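Local coordinates for protein enolase (PDB 3UGV) that probably abstracts a proton next to the carboxylate of an acid substrate with magnesium's help, as mandelate racemase and related enolase-superfamily enzymes do, at residues Asp55-Leu60 and Tyr78-Met83; Tyr74-Val79 and Thr326-Glu331. All blocks are in the same frame, centred on the assembly; numbering follows the deposited sequence.

Contact 1 (Asp55-Leu60 and Tyr78-Met83); sequences DWPLIL and YVPKAM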
loop_
_atom_site.group_PDB
_atom_site.type_symbol
_atom_site.label_atom_id
_atom_site.label_comp_id
_atom_site.label_asym_id
_atom_site.label_seq_id
_atom_site.Cartn_x
_atom_site.Cartn_y
_atom_site.Cartn_z
ATOM N N ASP F 55 -21.697 42.589 2.122
ATOM C CA ASP F 55 -20.452 43.334 2.270
ATOM C C ASP F 55 -19.239 42.524 1.830
ATOM O O ASP F 55 -19.154 41.321 2.076
ATOM C CB ASP F 55 -20.274 43.775 3.724
ATOM C CG ASP F 55 -21.425 44.619 4.217
ATOM O OD1 ASP F 55 -21.820 45.564 3.499
ATOM O OD2 ASP F 55 -21.942 44.330 5.317
ATOM N N TRP F 56 -18.299 43.199 1.183
ATOM C CA TRP F 56 -17.079 42.564 0.726
ATOM C C TRP F 56 -15.887 43.375 1.203
ATOM O O TRP F 56 -15.659 44.484 0.730
ATOM C CB TRP F 56 -17.078 42.458 -0.802
ATOM C CG TRP F 56 -15.972 41.595 -1.325
ATOM C CD1 TRP F 56 -14.914 41.980 -2.120
ATOM C CD2 TRP F 56 -15.798 40.202 -1.074
ATOM N NE1 TRP F 56 -14.105 40.900 -2.377
ATOM C CE2 TRP F 56 -14.622 39.800 -1.741
ATOM C CE3 TRP F 56 -16.519 39.252 -0.346
ATOM C CZ2 TRP F 56 -14.163 38.491 -1.704
ATOM C CZ3 TRP F 56 -16.060 37.958 -0.310
ATOM C CH2 TRP F 56 -14.896 37.587 -0.986
ATOM N N PRO F 57 -15.127 42.833 2.161
ATOM C CA PRO F 57 -13.955 43.527 2.711
ATOM C C PRO F 57 -12.688 43.367 1.859
ATOM O O PRO F 57 -12.432 42.286 1.339
ATOM C CB PRO F 57 -13.765 42.848 4.065
ATOM C CG PRO F 57 -14.275 41.457 3.855
ATOM C CD PRO F 57 -15.395 41.557 2.842
ATOM N N LEU F 58 -11.917 44.445 1.720
ATOM C CA LEU F 58 -10.614 44.416 1.055
ATOM C C LEU F 58 -9.580 45.153 1.910
ATOM O O LEU F 58 -9.869 46.209 2.469
ATOM C CB LEU F 58 -10.678 45.104 -0.310
ATOM C CG LEU F 58 -11.673 44.599 -1.343
ATOM C CD1 LEU F 58 -11.804 45.590 -2.493
ATOM C CD2 LEU F 58 -11.269 43.233 -1.860
ATOM N N ILE F 59 -8.381 44.598 2.021
ATOM C CA ILE F 59 -7.269 45.350 2.593
ATOM C C ILE F 59 -6.352 45.803 1.455
ATOM O O ILE F 59 -5.781 44.978 0.739
ATOM C CB ILE F 59 -6.494 44.517 3.627
ATOM C CG1 ILE F 59 -7.396 44.199 4.821
ATOM C CG2 ILE F 59 -5.230 45.255 4.079
ATOM C CD1 ILE F 59 -6.881 43.083 5.711
ATOM N N LEU F 60 -6.255 47.114 1.263
ATOM C CA LEU F 60 -5.380 47.699 0.247
ATOM C C LEU F 60 -3.979 47.872 0.817
ATOM O O LEU F 60 -3.803 48.442 1.888
ATOM C CB LEU F 60 -5.917 49.058 -0.213
ATOM C CG LEU F 60 -6.909 49.101 -1.379
ATOM C CD1 LEU F 60 -8.121 48.253 -1.120
ATOM C CD2 LEU F 60 -7.339 50.531 -1.667
ATOM N N TYR F 78 -12.652 38.079 3.393
ATOM C CA TYR F 78 -13.980 37.493 3.634
ATOM C C TYR F 78 -14.738 38.067 4.830
ATOM O O TYR F 78 -15.859 38.549 4.691
ATOM C CB TYR F 78 -13.860 35.990 3.846
ATOM C CG TYR F 78 -13.824 35.161 2.596
ATOM C CD1 TYR F 78 -14.999 34.696 2.032
ATOM C CD2 TYR F 78 -12.614 34.808 1.998
ATOM C CE1 TYR F 78 -14.983 33.922 0.893
ATOM C CE2 TYR F 78 -12.581 34.025 0.849
ATOM C CZ TYR F 78 -13.778 33.584 0.305
ATOM O OH TYR F 78 -13.802 32.807 -0.830
ATOM N N VAL F 79 -14.135 37.981 6.012
ATOM C CA VAL F 79 -14.792 38.421 7.233
ATOM C C VAL F 79 -14.258 39.780 7.649
ATOM O O VAL F 79 -13.085 39.906 8.004
ATOM C CB VAL F 79 -14.636 37.399 8.390
ATOM C CG1 VAL F 79 -15.146 36.051 7.963
ATOM C CG2 VAL F 79 -13.205 37.259 8.791
ATOM N N PRO F 80 -15.125 40.807 7.589
ATOM C CA PRO F 80 -14.766 42.203 7.877
ATOM C C PRO F 80 -14.020 42.364 9.200
ATOM O O PRO F 80 -12.970 43.008 9.238
ATOM C CB PRO F 80 -16.127 42.904 7.938
ATOM C CG PRO F 80 -16.998 42.093 7.010
ATOM C CD PRO F 80 -16.548 40.664 7.221
ATOM N N LYS F 81 -14.548 41.774 10.266
ATOM C CA LYS F 81 -13.923 41.893 11.582
ATOM C C LYS F 81 -12.482 41.372 11.619
ATOM O O LYS F 81 -11.698 41.773 12.473
ATOM C CB LYS F 81 -14.778 41.216 12.662
ATOM C CG LYS F 81 -15.985 42.057 13.083
ATOM C CD LYS F 81 -16.649 41.538 14.359
ATOM C CE LYS F 81 -17.698 42.523 14.884
ATOM N NZ LYS F 81 -18.185 42.173 16.254
ATOM N N ALA F 82 -12.125 40.489 10.693
ATOM C CA ALA F 82 -10.757 39.984 10.667
ATOM C C ALA F 82 -9.754 41.064 10.248
ATOM O O ALA F 82 -8.567 40.959 10.564
ATOM C CB ALA F 82 -10.636 38.752 9.777
ATOM N N MET F 83 -10.218 42.099 9.549
ATOM C CA MET F 83 -9.324 43.210 9.209
ATOM C C MET F 83 -8.686 43.820 10.450
ATOM O O MET F 83 -7.623 44.424 10.368
ATOM C CB MET F 83 -10.033 44.283 8.375
ATOM C CG MET F 83 -10.634 43.704 7.097
ATOM S SD MET F 83 -10.958 44.893 5.787
ATOM C CE MET F 83 -12.530 45.579 6.311
HETATM O O HOH W 1 -13.028 39.783 0.995
#

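Contact 2 (Tyr74-Val79 and Thr326-Glu331); sequences YLEPYV and THLYPE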
loop_
_atom_site.group_PDB
_atom_site.type_symbol
_atom_site.label_atom_id
_atom_site.label_comp_id
_atom_site.label_asym_id
_atom_site.label_seq_id
_atom_site.Cartn_x
_atom_site.Cartn_y
_atom_site.Cartn_z
ATOM N N TYR F 74 -3.771 43.744 -3.012
ATOM C CA TYR F 74 -4.860 43.767 -2.047
ATOM C C TYR F 74 -5.184 42.372 -1.533
ATOM O O TYR F 74 -4.856 41.372 -2.160
ATOM C CB TYR F 74 -6.112 44.437 -2.634
ATOM C CG TYR F 74 -6.724 43.708 -3.811
ATOM C CD1 TYR F 74 -7.634 42.668 -3.620
ATOM C CD2 TYR F 74 -6.404 44.062 -5.107
ATOM C CE1 TYR F 74 -8.200 42.006 -4.698
ATOM C CE2 TYR F 74 -6.958 43.404 -6.191
ATOM C CZ TYR F 74 -7.854 42.379 -5.987
ATOM O OH TYR F 74 -8.408 41.734 -7.078
ATOM N N LEU F 75 -5.818 42.328 -0.372
ATOM C CA LEU F 75 -6.267 41.084 0.217
ATOM C C LEU F 75 -7.784 41.088 0.223
ATOM O O LEU F 75 -8.406 42.148 0.344
ATOM C CB LEU F 75 -5.740 40.956 1.649
ATOM C CG LEU F 75 -4.290 40.520 1.826
ATOM C CD1 LEU F 75 -3.833 40.836 3.219
ATOM C CD2 LEU F 75 -4.174 39.038 1.576
ATOM N N GLU F 76 -8.373 39.904 0.085
ATOM C CA GLU F 76 -9.813 39.735 0.206
ATOM C C GLU F 76 -10.088 38.696 1.277
ATOM O O GLU F 76 -10.249 37.513 0.971
ATOM C CB GLU F 76 -10.411 39.273 -1.121
ATOM C CG GLU F 76 -9.949 40.091 -2.300
ATOM C CD GLU F 76 -10.629 39.690 -3.584
ATOM O OE1 GLU F 76 -11.788 40.111 -3.797
ATOM O OE2 GLU F 76 -10.004 38.950 -4.374
ATOM N N PRO F 77 -10.155 39.140 2.539
ATOM C CA PRO F 77 -10.207 38.253 3.709
ATOM C C PRO F 77 -11.598 37.747 4.132
ATOM O O PRO F 77 -11.674 37.053 5.149
ATOM C CB PRO F 77 -9.604 39.118 4.813
ATOM C CG PRO F 77 -10.045 40.502 4.452
ATOM C CD PRO F 77 -10.079 40.558 2.925
ATOM N N TYR F 78 -12.652 38.079 3.393
ATOM C CA TYR F 78 -13.980 37.493 3.634
ATOM C C TYR F 78 -14.738 38.067 4.830
ATOM O O TYR F 78 -15.859 38.549 4.691
ATOM C CB TYR F 78 -13.860 35.990 3.846
ATOM C CG TYR F 78 -13.824 35.161 2.596
ATOM C CD1 TYR F 78 -14.999 34.696 2.032
ATOM C CD2 TYR F 78 -12.614 34.808 1.998
ATOM C CE1 TYR F 78 -14.983 33.922 0.893
ATOM C CE2 TYR F 78 -12.581 34.025 0.849
ATOM C CZ TYR F 78 -13.778 33.584 0.305
ATOM O OH TYR F 78 -13.802 32.807 -0.830
ATOM N N VAL F 79 -14.135 37.981 6.012
ATOM C CA VAL F 79 -14.792 38.421 7.233
ATOM C C VAL F 79 -14.258 39.780 7.649
ATOM O O VAL F 79 -13.085 39.906 8.004
ATOM C CB VAL F 79 -14.636 37.399 8.390
ATOM C CG1 VAL F 79 -15.146 36.051 7.963
ATOM C CG2 VAL F 79 -13.205 37.259 8.791
ATOM N N THR F 326 -7.394 29.167 -10.554
ATOM C CA THR F 326 -7.203 30.172 -9.514
ATOM C C THR F 326 -8.426 30.342 -8.634
ATOM O O THR F 326 -9.505 29.857 -8.940
ATOM C CB THR F 326 -6.867 31.565 -10.088
ATOM O OG1 THR F 326 -7.949 32.016 -10.920
ATOM C CG2 THR F 326 -5.576 31.523 -10.892
ATOM N N HIS F 327 -8.240 31.045 -7.531
ATOM C CA HIS F 327 -9.355 31.452 -6.703
ATOM C C HIS F 327 -9.159 32.881 -6.233
ATOM O O HIS F 327 -8.156 33.199 -5.593
ATOM C CB HIS F 327 -9.496 30.551 -5.496
ATOM C CG HIS F 327 -10.618 30.948 -4.597
ATOM N ND1 HIS F 327 -10.416 31.547 -3.372
ATOM C CD2 HIS F 327 -11.960 30.844 -4.752
ATOM C CE1 HIS F 327 -11.584 31.777 -2.802
ATOM N NE2 HIS F 327 -12.538 31.371 -3.623
ATOM N N LEU F 328 -10.131 33.728 -6.560
ATOM C CA LEU F 328 -10.066 35.162 -6.304
ATOM C C LEU F 328 -8.837 35.824 -6.962
ATOM O O LEU F 328 -8.113 35.191 -7.752
ATOM C CB LEU F 328 -10.147 35.440 -4.800
ATOM C CG LEU F 328 -11.433 34.952 -4.115
ATOM C CD1 LEU F 328 -11.410 35.208 -2.604
ATOM C CD2 LEU F 328 -12.660 35.605 -4.751
ATOM N N TYR F 329 -8.631 37.103 -6.658
ATOM C CA TYR F 329 -7.467 37.854 -7.134
ATOM C C TYR F 329 -7.212 37.697 -8.622
ATOM O O TYR F 329 -6.153 37.223 -9.023
ATOM C CB TYR F 329 -6.211 37.447 -6.358
ATOM C CG TYR F 329 -6.422 37.433 -4.866
ATOM C CD1 TYR F 329 -6.186 38.568 -4.109
ATOM C CD2 TYR F 329 -6.870 36.290 -4.220
ATOM C CE1 TYR F 329 -6.384 38.571 -2.746
ATOM C CE2 TYR F 329 -7.079 36.280 -2.850
ATOM C CZ TYR F 329 -6.835 37.429 -2.118
ATOM O OH TYR F 329 -7.025 37.440 -0.756
ATOM N N PRO F 330 -8.172 38.120 -9.447
ATOM C CA PRO F 330 -8.111 37.890 -10.894
ATOM C C PRO F 330 -6.873 38.524 -11.513
ATOM O O PRO F 330 -6.314 37.969 -12.463
ATOM C CB PRO F 330 -9.390 38.562 -11.418
ATOM C CG PRO F 330 -10.287 38.604 -10.253
ATOM C CD PRO F 330 -9.423 38.774 -9.045
ATOM N N GLU F 331 -6.426 39.654 -10.974
ATOM C CA GLU F 331 -5.239 40.307 -11.540
ATOM C C GLU F 331 -3.939 39.522 -11.320
ATOM O O GLU F 331 -3.271 39.166 -12.289
ATOM C CB GLU F 331 -5.105 41.760 -11.075
ATOM C CG GLU F 331 -6.317 42.609 -11.415
ATOM C CD GLU F 331 -7.487 42.349 -10.475
ATOM O OE1 GLU F 331 -7.263 41.827 -9.360
ATOM O OE2 GLU F 331 -8.631 42.664 -10.853
#

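Contact 1 (Asp55-Leu60 and Tyr78-Met83)
Trp56 and Tyr78 form a T-shaped aromatic pair. The outer edge of the indole, at CH2, faces the tyrosine ring near its rim, and Trp56 CH2 lies 4.1 Å from Tyr78 CE1. The ring planes stand 72° apart. Trp56 CB points away from the loop, but with CG anti to the backbone N (chi1 -170°) the indole swings back to lie beside Tyr78, the two side chains extending in the same direction. Phe117 of the second subunit also stacks on Tyr78.

Most of the remaining contacts are apolar. The Pro57 ring packs on a backbone carbonyl, with Pro57 CG 3.4 Å from Tyr78 O. Pro57 CG also touches Pro80 CD, at 4.1 Å. Met83 bends at its thioether (chi3 -82°). This brings Met83 CE to 3.7 Å from Pro57 CB, while Met83 SD lies 3.8 Å from Ile59 CG1. Ile59 and Met83 run antiparallel, each side chain passing alongside the other. With an alanine at Met83, Pro57 CB and Ile59 CG1 would probably lose their methyl and sulfur neighbours, and a gap is likely to open between strand and loop.

One water supplies the polar link. It donates to Pro57 O at 2.6 Å and accepts from Tyr78 N at 3.0 Å. It also rests over the centre of one face of the indole.

The contact joins the middle strand of the N-terminal domain's antiparallel sheet to the loop that leads into helix 83-97. Shape and apolar packing hold the loop to the strand, while the shared water satisfies two backbone groups that do not meet directly.

Contact 2 (Tyr74-Val79 and Thr326-Glu331)
The hydroxyl of Tyr74 donates a short hydrogen bond to Glu331, with 2.6 Å between Tyr74 OH and Glu331 OE1. The oxygen is met on its syn side, 16° out of the carboxylate plane. A bend in the Glu331 chain (chi2 77°) turns its carboxylate toward the hydroxyl, and the side chain comes in across the tyrosine, roughly perpendicular to it.

Glu76 and Tyr329 are tied twice. Glu76 N donates to Tyr329 OH at 2.9 Å, in a nearly straight bond of 167°. In return Tyr329 N gives a longer bond, 3.2 Å, to Glu76 OE2. The same oxygen lies over the centre of one face of the Tyr329 ring, with the carboxylate upright on it. The other oxygen, Glu76 OE1, accepts from Trp56 NE1, so both oxygens of this buried carboxylate have a donor. The ring planes of Tyr74 and Tyr329 are near parallel, but the rings are offset and barely overlap; Tyr74 CE1 touches Tyr329 CD1 at 4.0 Å.

Here the N-terminal domain meets the C-terminal barrel domain of the enolase superfamily. Segment 74-79 holds the end of strand 71-75, an outer strand of the small sheet, and the loop after it. Tyr329 is the N-cap residue of helix 330-337. The site borders the metal centre of Asp225, Glu251 and Glu277, with the side chain of His327 about 4 Å from a bound magnesium ion. His327 ND1 is hydrogen-bonded to Asp300, consistent with the His-Asp dyad of mandelate racemase.

Tyr78 OH approaches the imidazole edge in its plane, 3.1 Å from His327 CE1. Leu328 CD1 packs against Tyr78 CE2 at 3.8 Å, while Leu328 CG lies over one imidazole face.

Overall arrangement
The centres of the two contacts lie 10 Å apart, and both contacts include Tyr78 and Val79. Strands 52-65 and 71-75 are antiparallel neighbours in the three-stranded sheet of the N-terminal domain. Along the chain, 55-60 comes first, then 74-79 running into 78-83, and 326-331 follows far later from the C-terminal domain. A probable backbone bond, Ile59 O to Leu75 N at 2.9 Å, ties the strands between the contacts. Contact 1 lies within the N-terminal domain, joining the loop to its sheet, while contact 2 joins the residues just before that loop to the C-terminal domain beside the magnesium site. Through the shared Tyr78 and Val79, both also touch the second subunit.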